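Local coordinates for primase X domain-containing protein (Sulfolobus solfataricus, PDB 4WYH), which serves as a noncatalytic subunit of the archaeal eukaryotic-type primase and is essential for efficient primer synthesis, at residues Lys48-Leu52 against Tyr53-Arg57; Val94-Gly97 against Val98-Gly102; Glu121-Arg124 against Val125-Ser129. All coordinates share one frame; numbering follows the deposited sequence.

Interaction 1: residues Lys48-Leu52 against Tyr53-Arg57; sequences KRFIL and YVASR
Tyr53 meets Arg49 through its backbone and Leu52 through its ring, both on helix 47-63. Its backbone N bonds to Arg49 O at 2.8 Å. Its ring lies beside the Leu52 side chain, and Leu52 CD2 makes a CH-pi contact over one face, 4.0 Å from the ring centroid. Leu52 CG is anti to the backbone N (chi1 180°), which carries the isobutyl group alongside the tyrosine. Trp106 stacks with the same ring. Val54 N bonds to Phe50 O. Val54 CG1 touches Phe50 CE1 at 3.6 Å, on an oblique approach to the ring. Ala55 N also bonds to Phe50 O, at 2.9 Å. The two donors reach this oxygen from opposite faces of the carbonyl plane. This marks a pi-type turn at residues 53-55, a local widening within helix 47-63. Ala55 CB also sits 3.7 Å from Phe50 CE2, so the ring spans Val54 and Ala55. Phe50 is buried, and helix 33-41 supplies Trp34 and Val38 to pack against it. Ser56 N repeats the five-residue step, to Ile51 O. Ser56 OG bonds to Ile51 O as well, at 2.8 Å, in the carbonyl plane. With OG placed between the backbone N and the carbonyl carbon (chi1 62°), the buried hydroxyl is turned back onto the helix. Arg57 comes back over Leu52. Its NE makes a weak bond to Leu52 O, and one face of its guanidinium lies over Tyr53 CA. Water 1 bridges the pair: it donates to Leu52 O and accepts from Arg57 NH2 at 2.9 Å. Arg57 NH1 is held by Leu104 O.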
# COMPACT_ATOMS: atom_id res chain seq x y z
N LYS A 48 -7.06 0.99 2.30
CA LYS A 48 -7.14 1.90 1.19
C LYS A 48 -6.13 3.04 1.31
O LYS A 48 -5.42 3.34 0.40
CB LYS A 48 -8.58 2.39 1.00
CG LYS A 48 -9.43 1.34 0.30
CD LYS A 48 -10.86 1.83 0.16
CE LYS A 48 -11.72 0.69 -0.32
NZ LYS A 48 -13.14 1.13 -0.43
N ARG A 49 -5.99 3.60 2.50
CA ARG A 49 -4.95 4.61 2.71
C ARG A 49 -3.52 4.07 2.50
O ARG A 49 -2.71 4.75 1.89
CB ARG A 49 -5.09 5.17 4.14
CG ARG A 49 -6.40 5.87 4.32
CD ARG A 49 -6.39 6.79 5.56
NE ARG A 49 -5.86 6.13 6.76
CZ ARG A 49 -6.61 5.52 7.65
NH1 ARG A 49 -7.88 5.38 7.42
NH2 ARG A 49 -6.08 4.99 8.75
N PHE A 50 -3.24 2.84 2.93
CA PHE A 50 -1.93 2.20 2.72
C PHE A 50 -1.70 2.10 1.24
O PHE A 50 -0.65 2.41 0.76
CB PHE A 50 -1.88 0.83 3.35
CG PHE A 50 -0.54 0.13 3.19
CD1 PHE A 50 0.55 0.61 3.87
CD2 PHE A 50 -0.36 -0.89 2.31
CE1 PHE A 50 1.77 0.01 3.75
CE2 PHE A 50 0.89 -1.50 2.17
CZ PHE A 50 1.95 -1.02 2.89
N ILE A 51 -2.70 1.70 0.47
CA ILE A 51 -2.59 1.70 -1.01
C ILE A 51 -2.33 3.08 -1.62
O ILE A 51 -1.42 3.24 -2.42
CB ILE A 51 -3.84 1.05 -1.70
CG1 ILE A 51 -3.93 -0.45 -1.36
CG2 ILE A 51 -3.86 1.31 -3.22
CD1 ILE A 51 -5.29 -1.05 -1.79
N LEU A 52 -3.09 4.07 -1.23
CA LEU A 52 -2.93 5.40 -1.81
C LEU A 52 -1.58 6.04 -1.44
O LEU A 52 -0.92 6.61 -2.28
CB LEU A 52 -4.06 6.31 -1.36
CG LEU A 52 -4.07 7.75 -1.84
CD1 LEU A 52 -4.02 7.78 -3.36
CD2 LEU A 52 -5.28 8.47 -1.29
N TYR A 53 -1.17 5.92 -0.17
CA TYR A 53 -0.06 6.73 0.35
C TYR A 53 1.25 6.03 0.34
O TYR A 53 2.31 6.70 0.36
CB TYR A 53 -0.40 7.37 1.77
CG TYR A 53 -1.57 8.33 1.75
CD1 TYR A 53 -1.46 9.55 1.15
CD2 TYR A 53 -2.82 8.00 2.31
CE1 TYR A 53 -2.55 10.40 1.09
CE2 TYR A 53 -3.91 8.83 2.23
CZ TYR A 53 -3.78 10.03 1.59
OH TYR A 53 -4.81 10.91 1.53
N VAL A 54 1.23 4.69 0.29
CA VAL A 54 2.41 3.93 0.44
C VAL A 54 2.62 2.90 -0.68
O VAL A 54 3.56 3.03 -1.46
CB VAL A 54 2.46 3.25 1.85
CG1 VAL A 54 3.74 2.49 2.01
CG2 VAL A 54 2.21 4.28 2.95
N ALA A 55 1.77 1.89 -0.77
CA ALA A 55 2.09 0.75 -1.59
C ALA A 55 2.11 1.07 -3.07
O ALA A 55 3.03 0.67 -3.77
CB ALA A 55 1.13 -0.37 -1.30
N SER A 56 1.14 1.80 -3.56
CA SER A 56 1.10 2.13 -4.99
C SER A 56 2.38 2.90 -5.40
O SER A 56 2.98 2.56 -6.39
CB SER A 56 -0.14 2.98 -5.37
OG SER A 56 -0.14 4.22 -4.71
N ARG A 57 2.77 3.89 -4.59
CA ARG A 57 3.95 4.71 -4.85
C ARG A 57 5.23 3.89 -4.78
O ARG A 57 6.10 4.07 -5.58
CB ARG A 57 4.01 5.79 -3.81
CG ARG A 57 2.72 6.62 -3.70
CD ARG A 57 2.94 7.76 -2.75
NE ARG A 57 1.78 8.57 -2.60
CZ ARG A 57 1.76 9.71 -1.95
NH1 ARG A 57 2.87 10.18 -1.38
NH2 ARG A 57 0.61 10.37 -1.83
O HOH W 1 -1.30 9.29 -3.76

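Interaction 2: residues Val94-Gly97 against Val98-Gly102; sequences VING and VKKKG
Asn96 and Lys100 cross at an angle on the outer side of helix 88-101. The amide of Asn96 meets the aliphatic part of the lysine, with Asn96 ND2 3.4 Å from Lys100 CE. Lys100 CG is anti to its carbonyl carbon (chi1 -80°), and the extended chain beyond it runs past the amide. Lys101 is turned differently. Its chain bends at chi3 (-86°) and again at chi4, which folds the ammonium back over the last helical turn. Lys101 NZ bonds to Gly97 O at 2.8 Å, from above the carbonyl plane. Lys101 N reaches Gly97 O at 3.1 Å from the opposite face. Gly97 bears no side chain, and a CB there would crowd the lysine nitrogen. Val98 faces the protein interior. Its CG1 lies 3.4 Å from Val94 O, and its CG2 lies 3.5 Å from Ile95 O. The methyls thus rest on the carbonyls of the preceding turn, while Val94 CG1 and Val98 CG1 make a loose contact at 4.2 Å. Ser56 and Arg57 of helix 47-63 pack against Val98 as well. With an alanine in place of Val98 both methyls are gone, which would probably open a gap beside Ser56 and Arg57 and uncover the carbonyls of Val94 and Ile95. The backbone bonds step regularly by four residues, with Val98 N to Val94 O at 2.9 Å. The helix ends at Lys101, and Gly102 leaves it with a positive phi, which by itself favours glycine. Val94, Ile95 and Val98 are buried, whereas Asn96 and the three lysines are exposed. The ammonium of Lys101 would probably offset the partial negative charge of carbonyls gathered at the C-terminal end of the helix.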
# COMPACT_ATOMS: atom_id res chain seq x y z
N VAL A 94 -5.32 5.41 -9.08
CA VAL A 94 -4.21 5.63 -8.16
C VAL A 94 -2.85 5.39 -8.80
O VAL A 94 -1.93 6.20 -8.64
CB VAL A 94 -4.35 4.71 -6.95
CG1 VAL A 94 -3.13 4.84 -6.04
CG2 VAL A 94 -5.63 4.99 -6.16
N ILE A 95 -2.68 4.22 -9.42
CA ILE A 95 -1.44 3.80 -10.05
C ILE A 95 -1.04 4.84 -11.10
O ILE A 95 0.09 5.27 -11.10
CB ILE A 95 -1.56 2.41 -10.73
CG1 ILE A 95 -1.73 1.31 -9.67
CG2 ILE A 95 -0.38 2.14 -11.67
CD1 ILE A 95 -2.34 0.07 -10.28
N ASN A 96 -1.99 5.25 -11.95
CA ASN A 96 -1.66 6.27 -12.95
C ASN A 96 -1.28 7.57 -12.31
O ASN A 96 -0.29 8.17 -12.72
CB ASN A 96 -2.86 6.51 -13.85
CG ASN A 96 -2.53 7.46 -14.99
OD1 ASN A 96 -1.87 7.06 -15.94
ND2 ASN A 96 -3.00 8.70 -14.92
N GLY A 97 -2.05 8.03 -11.30
CA GLY A 97 -1.77 9.33 -10.63
C GLY A 97 -0.41 9.39 -9.94
O GLY A 97 0.30 10.40 -10.02
N VAL A 98 -0.06 8.33 -9.20
CA VAL A 98 1.23 8.31 -8.48
C VAL A 98 2.36 8.21 -9.44
O VAL A 98 3.44 8.78 -9.19
CB VAL A 98 1.37 7.20 -7.42
CG1 VAL A 98 0.29 7.31 -6.39
CG2 VAL A 98 1.52 5.77 -7.97
N LYS A 99 2.17 7.48 -10.54
CA LYS A 99 3.19 7.41 -11.60
C LYS A 99 3.42 8.75 -12.24
O LYS A 99 4.57 9.12 -12.51
CB LYS A 99 2.80 6.39 -12.68
CG LYS A 99 3.89 6.17 -13.76
CD LYS A 99 3.51 5.09 -14.75
CE LYS A 99 4.62 4.73 -15.72
NZ LYS A 99 5.72 3.92 -15.08
N LYS A 100 2.35 9.44 -12.57
CA LYS A 100 2.48 10.75 -13.21
C LYS A 100 3.19 11.78 -12.33
O LYS A 100 4.05 12.54 -12.84
CB LYS A 100 1.10 11.29 -13.61
CG LYS A 100 0.60 10.68 -14.88
CD LYS A 100 -0.34 11.58 -15.66
CE LYS A 100 -1.08 10.78 -16.72
NZ LYS A 100 -1.36 11.70 -17.83
N LYS A 101 2.84 11.85 -11.03
CA LYS A 101 3.40 12.84 -10.14
C LYS A 101 4.72 12.42 -9.49
O LYS A 101 5.40 13.24 -8.85
CB LYS A 101 2.35 13.29 -9.10
CG LYS A 101 1.11 13.97 -9.72
CD LYS A 101 -0.02 14.23 -8.71
CE LYS A 101 -0.95 13.05 -8.53
NZ LYS A 101 -1.44 12.57 -9.83
N GLY A 102 5.12 11.17 -9.69
CA GLY A 102 6.31 10.65 -9.07
C GLY A 102 6.28 10.63 -7.53
O GLY A 102 7.31 10.78 -6.89

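Interaction 3: residues Glu121-Arg124 against Val125-Ser129; sequences EIIR and VLKNS
Leu126 and Ile122 form the apolar side of this last helical turn. Their side chains lie side by side and point the same way, and Ile122 CG2 is 3.9 Å from Leu126 CD1. Ile122 CG2 is anti to the backbone N, which sets this methyl beside the leucine. Leu126 CG also rests against Ile122 O at 3.2 Å, over the carbonyl that Leu126 N uses for its backbone bond, 3.0 Å in length. Val125 continues the apolar side, with its CG2 3.4 Å from Glu121 O. Trp34 of helix 33-41 receives both Ile122 and Leu126, and Met41 and Leu43 meet Val125. The segment is the C-terminal end of helix 116-128, an amphipathic helix with one side laid on helix 33-41 and the loop that follows it. At the start of the segment, the Glu121 carboxylate reaches into that loop. It takes hydrogen bonds from Ser46 OG and from the backbone N atoms of Gln44 and Asp45. Asp45 is a known manganese-binding residue of this protein, though no metal is bound to this chain here; the bonds probably steady the backbone at that site. The other side is looser in character. Ile123 is partly exposed, and its CD1 comes only within 4.4 Å of Leu126 CD1. Lys127 runs alongside Ile123, but the modelled carbon contacts there are too close and their detail is doubtful. Lys127 N bonds to Ile123 O at 2.7 Å. Asn128 N bonds to Arg124 O at 2.9 Å. At the chain end Ser129 folds back, and its OG bonds to Val125 O at 3.1 Å, while the backbone bond from Ser129 N is weak.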
# COMPACT_ATOMS: atom_id res chain seq x y z
N GLU A 121 -1.52 -0.84 12.51
CA GLU A 121 -1.80 -2.00 11.69
C GLU A 121 -0.51 -2.57 11.01
O GLU A 121 -0.32 -3.79 10.90
CB GLU A 121 -2.92 -1.69 10.71
CG GLU A 121 -4.27 -1.39 11.37
CD GLU A 121 -5.42 -1.31 10.37
OE1 GLU A 121 -5.16 -1.31 9.16
OE2 GLU A 121 -6.55 -1.26 10.82
N ILE A 122 0.34 -1.66 10.54
CA ILE A 122 1.62 -1.99 9.89
C ILE A 122 2.57 -2.68 10.87
O ILE A 122 3.07 -3.75 10.62
CB ILE A 122 2.26 -0.70 9.35
CG1 ILE A 122 1.49 -0.22 8.11
CG2 ILE A 122 3.74 -0.89 9.01
CD1 ILE A 122 1.89 1.18 7.67
N ILE A 123 2.81 -2.00 11.97
CA ILE A 123 3.69 -2.47 13.01
C ILE A 123 3.26 -3.84 13.51
O ILE A 123 4.10 -4.68 13.78
CB ILE A 123 3.67 -1.45 14.18
CG1 ILE A 123 4.40 -0.19 13.84
CG2 ILE A 123 4.24 -2.02 15.45
CD1 ILE A 123 5.73 -0.37 13.20
N ARG A 124 1.96 -4.03 13.70
CA ARG A 124 1.41 -5.29 14.26
C ARG A 124 1.69 -6.45 13.35
O ARG A 124 2.05 -7.57 13.84
CB ARG A 124 -0.08 -5.19 14.57
CG ARG A 124 -0.27 -4.27 15.77
CD ARG A 124 -1.74 -3.99 16.06
NE ARG A 124 -1.94 -3.18 17.27
CZ ARG A 124 -3.02 -2.43 17.51
NH1 ARG A 124 -3.99 -2.41 16.61
NH2 ARG A 124 -3.13 -1.71 18.62
N VAL A 125 1.64 -6.17 12.04
CA VAL A 125 2.06 -7.18 11.04
C VAL A 125 3.56 -7.44 11.09
O VAL A 125 3.98 -8.58 11.01
CB VAL A 125 1.66 -6.71 9.61
CG1 VAL A 125 2.39 -7.50 8.51
CG2 VAL A 125 0.17 -6.80 9.48
N LEU A 126 4.36 -6.37 11.17
CA LEU A 126 5.83 -6.51 11.15
C LEU A 126 6.26 -7.25 12.41
O LEU A 126 7.15 -8.13 12.37
CB LEU A 126 6.49 -5.15 11.05
CG LEU A 126 6.15 -4.34 9.81
CD1 LEU A 126 6.91 -3.03 9.86
CD2 LEU A 126 6.46 -5.18 8.57
N LYS A 127 5.55 -6.90 13.50
CA LYS A 127 5.89 -7.33 14.82
C LYS A 127 5.52 -8.76 15.06
O LYS A 127 6.36 -9.53 15.60
CB LYS A 127 5.26 -6.43 15.87
CG LYS A 127 6.03 -5.14 16.01
CD LYS A 127 5.46 -4.44 17.18
CE LYS A 127 6.12 -3.07 17.24
NZ LYS A 127 7.45 -2.93 17.93
N ASN A 128 4.32 -9.17 14.63
CA ASN A 128 3.95 -10.58 14.90
C ASN A 128 4.67 -11.55 14.01
O ASN A 128 4.61 -12.75 14.26
CB ASN A 128 2.46 -10.84 14.83
CG ASN A 128 1.92 -10.71 13.46
OD1 ASN A 128 2.47 -9.96 12.65
ND2 ASN A 128 0.85 -11.45 13.16
N SER A 129 5.33 -11.06 12.97
CA SER A 129 6.17 -11.93 12.20
C SER A 129 7.39 -12.24 13.03
O SER A 129 8.30 -12.93 12.53
CB SER A 129 6.51 -11.28 10.87
OG SER A 129 5.32 -11.19 10.09

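In the fold
Each contact joins adjoining short segments along one helix, so none closes a long loop. They follow in series, without nesting or crossing. Interaction 1 comes first, on helix 47-63 near the centre of the chain. Interaction 2 follows at the end of helix 88-101. It touches interaction 1 through Ser56, which packs on Val94 and Val98, with Leu52 and Arg57 beside them. Interaction 3 ends the chain on helix 116-128 and reaches interaction 1 where Ile122 CD1 meets Phe50 CD1. Interactions 2 and 3 lie on opposite sides of the chain's centre, with centres about 27 Å apart. Helix 47-63 therefore links the two outer helices.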